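Local coordinates for putative branched chain amino acid ABC transporter, periplasmic amino acid-binding protein (Brucella ovis, PDB 4XFK) that probably serves as the periplasmic substrate-binding component of an ABC-type amino-acid transport system, probably binding leucine, isoleucine, valine, threonine and alanine, at residues Leu227-Ala232 and Pro249-Asn254; Ala279-Tyr284 and His290-Val295. The protein carries 1 engineered substitution. All blocks are in the same frame, centred on the assembly; numbering follows the deposited sequence. Where two conformers were deposited one is given.

Contact 1. Residues Leu227-Ala232 and Pro249-Asn254; sequences LLMKAA and PGNIGN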
ATOM      1  N   LEU A 227       6.152  11.982 -13.753  1.00  9.06           N
ATOM      2  CA  LEU A 227       6.784  13.129 -14.398  1.00 10.27           C
ATOM      3  C   LEU A 227       8.211  13.333 -13.907  1.00  9.89           C
ATOM      4  O   LEU A 227       9.047  13.888 -14.621  1.00 12.00           O
ATOM      5  CB  LEU A 227       5.957  14.401 -14.203  1.00 10.93           C
ATOM      6  CG  LEU A 227       4.555  14.372 -14.816  1.00 12.16           C
ATOM      7  CD1 LEU A 227       3.847  15.697 -14.578  1.00 13.19           C
ATOM      8  CD2 LEU A 227       4.601  14.006 -16.310  1.00 13.54           C
ATOM      9  N   LEU A 228       8.488  12.879 -12.688  1.00  9.82           N
ATOM     10  CA  LEU A 228       9.846  12.885 -12.168  1.00 10.16           C
ATOM     11  C   LEU A 228      10.719  11.927 -12.992  1.00 10.43           C
ATOM     12  O   LEU A 228      11.843  12.272 -13.375  1.00 11.09           O
ATOM     13  CB  LEU A 228       9.844  12.498 -10.686  1.00 11.69           C
ATOM     14  CG  LEU A 228      11.207  12.384  -9.997  1.00 11.59           C
ATOM     15  CD1 LEU A 228      12.051  13.652 -10.156  1.00 13.31           C
ATOM     16  CD2 LEU A 228      11.013  12.035  -8.516  1.00 11.98           C
ATOM     17  N   MET A 229      10.201  10.730 -13.269  1.00  9.95           N
ATOM     18  CA  MET A 229      10.912   9.762 -14.105  0.63  9.56           C
ATOM     19  C   MET A 229      11.146  10.315 -15.508  1.00  9.84           C
ATOM     20  O   MET A 229      12.224  10.156 -16.079  1.00 12.03           O
ATOM     21  CB  MET A 229      10.147   8.436 -14.193  0.63 11.50           C
ATOM     22  CG  MET A 229      10.072   7.660 -12.886  0.63 11.34           C
ATOM     23  SD  MET A 229      11.680   7.372 -12.113  0.63 12.93           S
ATOM     24  CE  MET A 229      12.418   6.202 -13.259  0.63 13.85           C
ATOM     25  N   LYS A 230      10.132  10.965 -16.068  1.00 10.63           N
ATOM     26  CA  LYS A 230      10.266  11.550 -17.399  1.00 11.61           C
ATOM     27  C   LYS A 230      11.373  12.607 -17.446  1.00 11.79           C
ATOM     28  O   LYS A 230      12.184  12.636 -18.376  1.00 12.62           O
ATOM     29  CB  LYS A 230       8.936  12.148 -17.855  1.00 12.88           C
ATOM     30  CG  LYS A 230       8.969  12.686 -19.271  1.00 17.28           C
ATOM     31  CD  LYS A 230       7.584  13.051 -19.754  1.00 21.22           C
ATOM     32  CE  LYS A 230       7.646  13.597 -21.170  1.00 24.54           C
ATOM     33  NZ  LYS A 230       6.287  13.756 -21.740  1.00 27.77           N
ATOM     34  N   ALA A 231      11.400  13.479 -16.443  1.00 12.43           N
ATOM     35  CA  ALA A 231      12.432  14.509 -16.356  1.00 11.41           C
ATOM     36  C   ALA A 231      13.813  13.884 -16.170  1.00 10.61           C
ATOM     37  O   ALA A 231      14.792  14.337 -16.770  1.00 12.74           O
ATOM     38  CB  ALA A 231      12.124  15.481 -15.227  1.00 12.68           C
ATOM     39  N   ALA A 232      13.892  12.840 -15.346  1.00 10.44           N
ATOM     40  CA  ALA A 232      15.147  12.116 -15.146  1.00 11.57           C
ATOM     41  C   ALA A 232      15.631  11.534 -16.469  1.00 11.09           C
ATOM     42  O   ALA A 232      16.815  11.621 -16.800  1.00 12.43           O
ATOM     43  CB  ALA A 232      14.977  11.017 -14.099  1.00 11.55           C
ATOM     44  N   PRO A 249       1.692   1.456 -13.082  1.00  8.64           N
ATOM     45  CA  PRO A 249       1.723   1.497 -14.549  1.00 10.32           C
ATOM     46  C   PRO A 249       2.059   2.886 -15.085  1.00 10.68           C
ATOM     47  O   PRO A 249       1.516   3.886 -14.591  1.00 11.05           O
ATOM     48  CB  PRO A 249       0.303   1.084 -14.929  1.00 12.59           C
ATOM     49  CG  PRO A 249      -0.105   0.160 -13.817  1.00 11.85           C
ATOM     50  CD  PRO A 249       0.485   0.776 -12.572  1.00  9.93           C
ATOM     51  N   GLY A 250       2.978   2.931 -16.050  1.00 10.34           N
ATOM     52  CA  GLY A 250       3.378   4.162 -16.712  1.00 10.38           C
ATOM     53  C   GLY A 250       4.811   4.619 -16.451  1.00  9.68           C
ATOM     54  O   GLY A 250       5.425   5.272 -17.303  1.00 10.26           O
ATOM     55  N   ASN A 251       5.348   4.310 -15.272  1.00  8.88           N
ATOM     56  CA  ASN A 251       6.675   4.800 -14.899  1.00  9.69           C
ATOM     57  C   ASN A 251       7.823   4.270 -15.752  1.00 10.13           C
ATOM     58  O   ASN A 251       8.745   5.016 -16.083  1.00 10.75           O
ATOM     59  CB  ASN A 251       6.974   4.480 -13.441  1.00  8.40           C
ATOM     60  CG  ASN A 251       6.241   5.372 -12.493  1.00 10.27           C
ATOM     61  OD1 ASN A 251       6.207   6.587 -12.670  1.00 15.83           O
ATOM     62  ND2 ASN A 251       5.672   4.786 -11.456  1.00  9.69           N
ATOM     63  N   ILE A 252       7.788   2.985 -16.089  1.00 10.19           N
ATOM     64  CA  ILE A 252       8.876   2.386 -16.856  1.00 10.31           C
ATOM     65  C   ILE A 252       8.877   2.890 -18.298  1.00 11.64           C
ATOM     66  O   ILE A 252       9.940   3.169 -18.855  1.00 12.74           O
ATOM     67  CB  ILE A 252       8.859   0.848 -16.757  1.00  9.84           C
ATOM     68  CG1 ILE A 252       8.983   0.436 -15.290  1.00 10.49           C
ATOM     69  CG2 ILE A 252       9.976   0.235 -17.606  1.00 11.94           C
ATOM     70  CD1 ILE A 252      10.121   1.118 -14.558  1.00 11.57           C
ATOM     71  N   GLY A 253       7.695   3.050 -18.885  1.00 10.74           N
ATOM     72  CA  GLY A 253       7.597   3.688 -20.184  1.00 11.26           C
ATOM     73  C   GLY A 253       8.206   5.084 -20.149  1.00 11.32           C
ATOM     74  O   GLY A 253       8.982   5.458 -21.029  1.00 12.74           O
ATOM     75  N   ASN A 254       7.878   5.858 -19.119  1.00 10.92           N
ATOM     76  CA  ASN A 254       8.409   7.212 -19.008  1.00 10.41           C
ATOM     77  C   ASN A 254       9.912   7.243 -18.766  1.00 10.81           C
ATOM     78  O   ASN A 254      10.584   8.206 -19.131  1.00 12.11           O
ATOM     79  CB  ASN A 254       7.693   7.997 -17.910  1.00 11.21           C
ATOM     80  CG  ASN A 254       6.405   8.625 -18.386  1.00 15.22           C
ATOM     81  OD1 ASN A 254       5.881   8.283 -19.448  1.00 17.07           O
ATOM     82  ND2 ASN A 254       5.881   9.545 -17.593  1.00 17.27           N
TER
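K230 and N254 mark the closest approach of the two backbones, their CA atoms 5.0 Å apart where helix 223-235 meets the short helix 251-255; G250 is the N-cap of the latter, and its positive phi (113°) suits a residue without a side chain. Between 227-232 and 249-254 the contact is van der Waals. M229, a buried, unbranched apolar chain, points at the second helix; its CG lies 4.0 Å from OD1 of N251, the two side chains crossing at about a right angle. N254 also points across, its ND2 coming 4.0 Å from CB of K230. That amide donates to the carbonyl O of L226, a polar link between the helices. ND2 of N251 turns back to the carbonyl O of L246, in the chain leading into 249-254, which satisfies this buried amide. K230 keeps CG anti to its backbone N (chi1 -176°) and runs out extended, leaving its CA and CB against N254 and carrying the ammonium away. D368 accepts the N-H groups of G250 and G253 at the start of helix 251-255. Behind the contact, in this periplasmic-binding-protein fold, M229 and L228 rest on F241 of strand 240-243 in the mixed sheet, and L228 and A231 meet helix 202-210.

Contact 2. Residues Ala279-Tyr284 and His290-Val295; sequences AFAEDY and HYPSYV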
ATOM      1  N   ALA A 279       0.762 -18.100 -10.673  1.00 10.50           N
ATOM      2  CA  ALA A 279      -0.630 -18.483 -10.884  1.00 10.19           C
ATOM      3  C   ALA A 279      -1.570 -17.345 -10.485  1.00 10.08           C
ATOM      4  O   ALA A 279      -2.579 -17.096 -11.145  1.00 11.67           O
ATOM      5  CB  ALA A 279      -0.966 -19.758 -10.112  1.00 12.77           C
ATOM      6  N   PHE A 280      -1.237 -16.656  -9.402  1.00 10.26           N
ATOM      7  CA  PHE A 280      -2.010 -15.493  -8.998  1.00 10.27           C
ATOM      8  C   PHE A 280      -1.956 -14.388 -10.050  1.00 10.21           C
ATOM      9  O   PHE A 280      -2.977 -13.808 -10.383  1.00 10.55           O
ATOM     10  CB  PHE A 280      -1.534 -14.957  -7.654  1.00 10.97           C
ATOM     11  CG  PHE A 280      -2.085 -13.602  -7.329  1.00 10.33           C
ATOM     12  CD1 PHE A 280      -3.456 -13.396  -7.221  1.00 10.77           C
ATOM     13  CD2 PHE A 280      -1.240 -12.525  -7.164  1.00 11.64           C
ATOM     14  CE1 PHE A 280      -3.964 -12.138  -6.943  1.00 12.16           C
ATOM     15  CE2 PHE A 280      -1.737 -11.270  -6.883  1.00 11.59           C
ATOM     16  CZ  PHE A 280      -3.105 -11.072  -6.773  1.00 12.19           C
ATOM     17  N   ALA A 281      -0.765 -14.102 -10.573  1.00 10.10           N
ATOM     18  CA  ALA A 281      -0.618 -13.066 -11.593  1.00 10.57           C
ATOM     19  C   ALA A 281      -1.512 -13.378 -12.784  1.00  9.77           C
ATOM     20  O   ALA A 281      -2.214 -12.509 -13.295  1.00 10.33           O
ATOM     21  CB  ALA A 281       0.839 -12.943 -12.037  1.00 12.06           C
ATOM     22  N   GLU A 282      -1.498 -14.632 -13.223  1.00 10.64           N
ATOM     23  CA  GLU A 282      -2.305 -15.028 -14.373  1.00 11.19           C
ATOM     24  C   GLU A 282      -3.809 -14.958 -14.090  1.00 10.64           C
ATOM     25  O   GLU A 282      -4.586 -14.520 -14.943  1.00 11.73           O
ATOM     26  CB  GLU A 282      -1.909 -16.426 -14.847  1.00 12.25           C
ATOM     27  CG  GLU A 282      -0.507 -16.500 -15.460  1.00 13.66           C
ATOM     28  CD  GLU A 282      -0.406 -15.759 -16.783  1.00 15.93           C
ATOM     29  OE1 GLU A 282      -1.420 -15.709 -17.500  1.00 19.75           O
ATOM     30  OE2 GLU A 282       0.680 -15.222 -17.107  1.00 16.68           O
ATOM     31  N   ASP A 283      -4.230 -15.388 -12.905  1.00 10.77           N
ATOM     32  CA  ASP A 283      -5.650 -15.348 -12.581  1.00 10.61           C
ATOM     33  C   ASP A 283      -6.140 -13.908 -12.455  1.00  9.37           C
ATOM     34  O   ASP A 283      -7.225 -13.563 -12.936  1.00 10.65           O
ATOM     35  CB  ASP A 283      -5.960 -16.116 -11.297  1.00 11.92           C
ATOM     36  CG  ASP A 283      -7.446 -16.229 -11.050  1.00 14.54           C
ATOM     37  OD1 ASP A 283      -8.105 -16.996 -11.779  1.00 17.90           O
ATOM     38  OD2 ASP A 283      -7.961 -15.543 -10.141  1.00 14.85           O
ATOM     39  N   TYR A 284      -5.334 -13.062 -11.825  1.00  8.80           N
ATOM     40  CA  TYR A 284      -5.694 -11.662 -11.671  1.00  8.82           C
ATOM     41  C   TYR A 284      -5.821 -10.984 -13.032  1.00 10.01           C
ATOM     42  O   TYR A 284      -6.736 -10.196 -13.251  1.00 10.38           O
ATOM     43  CB  TYR A 284      -4.656 -10.951 -10.799  1.00  8.80           C
ATOM     44  CG  TYR A 284      -5.091  -9.593 -10.319  1.00  8.07           C
ATOM     45  CD1 TYR A 284      -5.849  -9.463  -9.163  1.00  7.47           C
ATOM     46  CD2 TYR A 284      -4.758  -8.444 -11.023  1.00  8.77           C
ATOM     47  CE1 TYR A 284      -6.265  -8.218  -8.716  1.00  8.05           C
ATOM     48  CE2 TYR A 284      -5.162  -7.197 -10.576  1.00  8.75           C
ATOM     49  CZ  TYR A 284      -5.921  -7.094  -9.421  1.00  8.03           C
ATOM     50  OH  TYR A 284      -6.344  -5.870  -8.947  1.00  8.97           O
ATOM     51  N   HIS A 290      -5.340  -7.009 -16.454  1.00 10.88           N
ATOM     52  CA  HIS A 290      -3.925  -6.666 -16.314  1.00 10.73           C
ATOM     53  C   HIS A 290      -3.271  -7.468 -15.197  1.00  9.83           C
ATOM     54  O   HIS A 290      -3.942  -7.948 -14.284  1.00  9.67           O
ATOM     55  CB  HIS A 290      -3.743  -5.163 -16.055  1.00 11.14           C
ATOM     56  CG  HIS A 290      -4.467  -4.667 -14.842  1.00  9.51           C
ATOM     57  ND1 HIS A 290      -5.744  -4.154 -14.896  1.00 10.93           N
ATOM     58  CD2 HIS A 290      -4.098  -4.621 -13.540  1.00  9.51           C
ATOM     59  CE1 HIS A 290      -6.129  -3.804 -13.682  1.00 10.90           C
ATOM     60  NE2 HIS A 290      -5.151  -4.079 -12.840  1.00  9.67           N
ATOM     61  N   TYR A 291      -1.956  -7.620 -15.279  1.00 10.30           N
ATOM     62  CA  TYR A 291      -1.197  -8.243 -14.206  1.00 10.39           C
ATOM     63  C   TYR A 291      -1.212  -7.334 -12.975  1.00  8.32           C
ATOM     64  O   TYR A 291      -1.243  -6.107 -13.089  1.00  9.83           O
ATOM     65  CB  TYR A 291       0.243  -8.497 -14.655  1.00 10.15           C
ATOM     66  CG  TYR A 291       0.408  -9.647 -15.626  1.00 10.55           C
ATOM     67  CD1 TYR A 291       0.064 -10.945 -15.260  1.00 11.75           C
ATOM     68  CD2 TYR A 291       0.929  -9.441 -16.895  1.00 11.95           C
ATOM     69  CE1 TYR A 291       0.225 -12.003 -16.143  1.00 12.61           C
ATOM     70  CE2 TYR A 291       1.102 -10.492 -17.779  1.00 13.12           C
ATOM     71  CZ  TYR A 291       0.745 -11.769 -17.402  1.00 13.12           C
ATOM     72  OH  TYR A 291       0.923 -12.810 -18.288  1.00 14.30           O
ATOM     73  N   PRO A 292      -1.198  -7.930 -11.780  1.00  7.84           N
ATOM     74  CA  PRO A 292      -1.257  -7.125 -10.555  1.00  7.61           C
ATOM     75  C   PRO A 292       0.083  -6.470 -10.232  1.00  7.81           C
ATOM     76  O   PRO A 292       1.141  -7.083 -10.353  1.00  9.62           O
ATOM     77  CB  PRO A 292      -1.631  -8.152  -9.484  1.00  9.25           C
ATOM     78  CG  PRO A 292      -1.043  -9.435 -10.005  1.00  9.80           C
ATOM     79  CD  PRO A 292      -1.170  -9.376 -11.501  1.00  9.32           C
ATOM     80  N   SER A 293       0.037  -5.212  -9.823  1.00  8.45           N
ATOM     81  CA  SER A 293       1.252  -4.530  -9.390  1.00  8.83           C
ATOM     82  C   SER A 293       0.864  -3.377  -8.478  1.00  7.56           C
ATOM     83  O   SER A 293      -0.321  -3.134  -8.247  1.00  7.29           O
ATOM     84  CB  SER A 293       2.037  -3.995 -10.587  1.00 12.42           C
ATOM     85  OG  SER A 293       1.332  -2.933 -11.204  1.00 14.48           O
ATOM     86  N   TYR A 294       1.874  -2.689  -7.947  1.00  7.28           N
ATOM     87  CA  TYR A 294       1.666  -1.425  -7.260  1.00  6.99           C
ATOM     88  C   TYR A 294       0.707  -1.667  -6.072  1.00  6.44           C
ATOM     89  O   TYR A 294       0.990  -2.544  -5.250  1.00  7.37           O
ATOM     90  CB  TYR A 294       1.210  -0.393  -8.306  1.00  7.11           C
ATOM     91  CG  TYR A 294       0.861   1.016  -7.845  1.00  6.82           C
ATOM     92  CD1 TYR A 294       1.621   1.696  -6.896  1.00  6.52           C
ATOM     93  CD2 TYR A 294      -0.245   1.669  -8.387  1.00  7.01           C
ATOM     94  CE1 TYR A 294       1.276   2.989  -6.505  1.00  6.63           C
ATOM     95  CE2 TYR A 294      -0.596   2.947  -8.006  1.00  6.86           C
ATOM     96  CZ  TYR A 294       0.166   3.594  -7.058  1.00  6.97           C
ATOM     97  OH  TYR A 294      -0.163   4.868  -6.654  1.00  7.16           O
ATOM     98  N   VAL A 295      -0.418  -0.958  -5.984  1.00  6.10           N
ATOM     99  CA  VAL A 295      -1.306  -1.052  -4.816  1.00  6.39           C
ATOM    100  C   VAL A 295      -2.114  -2.353  -4.740  1.00  5.85           C
ATOM    101  O   VAL A 295      -2.711  -2.667  -3.701  1.00  6.11           O
ATOM    102  CB  VAL A 295      -2.283   0.145  -4.755  1.00  7.07           C
ATOM    103  CG1 VAL A 295      -1.491   1.453  -4.580  1.00  7.13           C
ATOM    104  CG2 VAL A 295      -3.153   0.198  -6.006  1.00  7.84           C
TER
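P292 lies at the centre of the apolar contact, a compact ring set among three side chains of helix 274-288. Its CG meets CE2 of F280 at 3.7 Å, while its CD packs on A281, whose small methyl lets the loop come close. Its CB sits over one face of the Y284 ring, 3.9 Å from the centroid, a CH-pi contact. Y284 has CG anti to its backbone N (chi1 -167°), which swings the phenol across toward the proline. The aromatic interaction is an offset edge-to-face pair: the edge of Y284 is turned to the face of H290, centroids 5.8 Å apart and planes at 72°. Carbonyl O of H290 also approaches the edge of Y284, 3.4 Å from CD2. The polar link lies toward solvent, on the exposed E282, where OH of Y291 donates to OE2 of E282 at 2.7 Å. It arrives on the syn side of the carboxylate but 32° out of its plane. The edge of the Y291 ring rests against the helix backbone, CD1 lying 3.4 Å from the carbonyl O of A281. In this periplasmic-binding-protein fold the loop from helix 274-288 to helix 296-312 thus folds back on the helix before it. The chemistry implies an apolar and aromatic inner grip, with E296 hydrogen-bonded to both Y284 OH and H290 NE2, and one phenol-carboxylate bond outside.

How the contacts relate
Both contacts are partly buried, each with an exposed charged residue at its margin, but they join different elements. Contact 1 sets one helix beside another and buries 227 Å² through sparse van der Waals touches, its asparagine amides being bonded to backbone carbonyls nearby. Contact 2 folds a loop back on the helix before it, buries 353 Å², and relies on proline, aromatic rings and a direct hydrogen bond. Their centres are about 21 Å apart, and contact 1 closes along the chain before contact 2 opens. They nevertheless meet where P249 CD packs 4.0 Å from S293 OG. D247, just ahead of 249-254, reinforces this junction by bonding S293 and Y294.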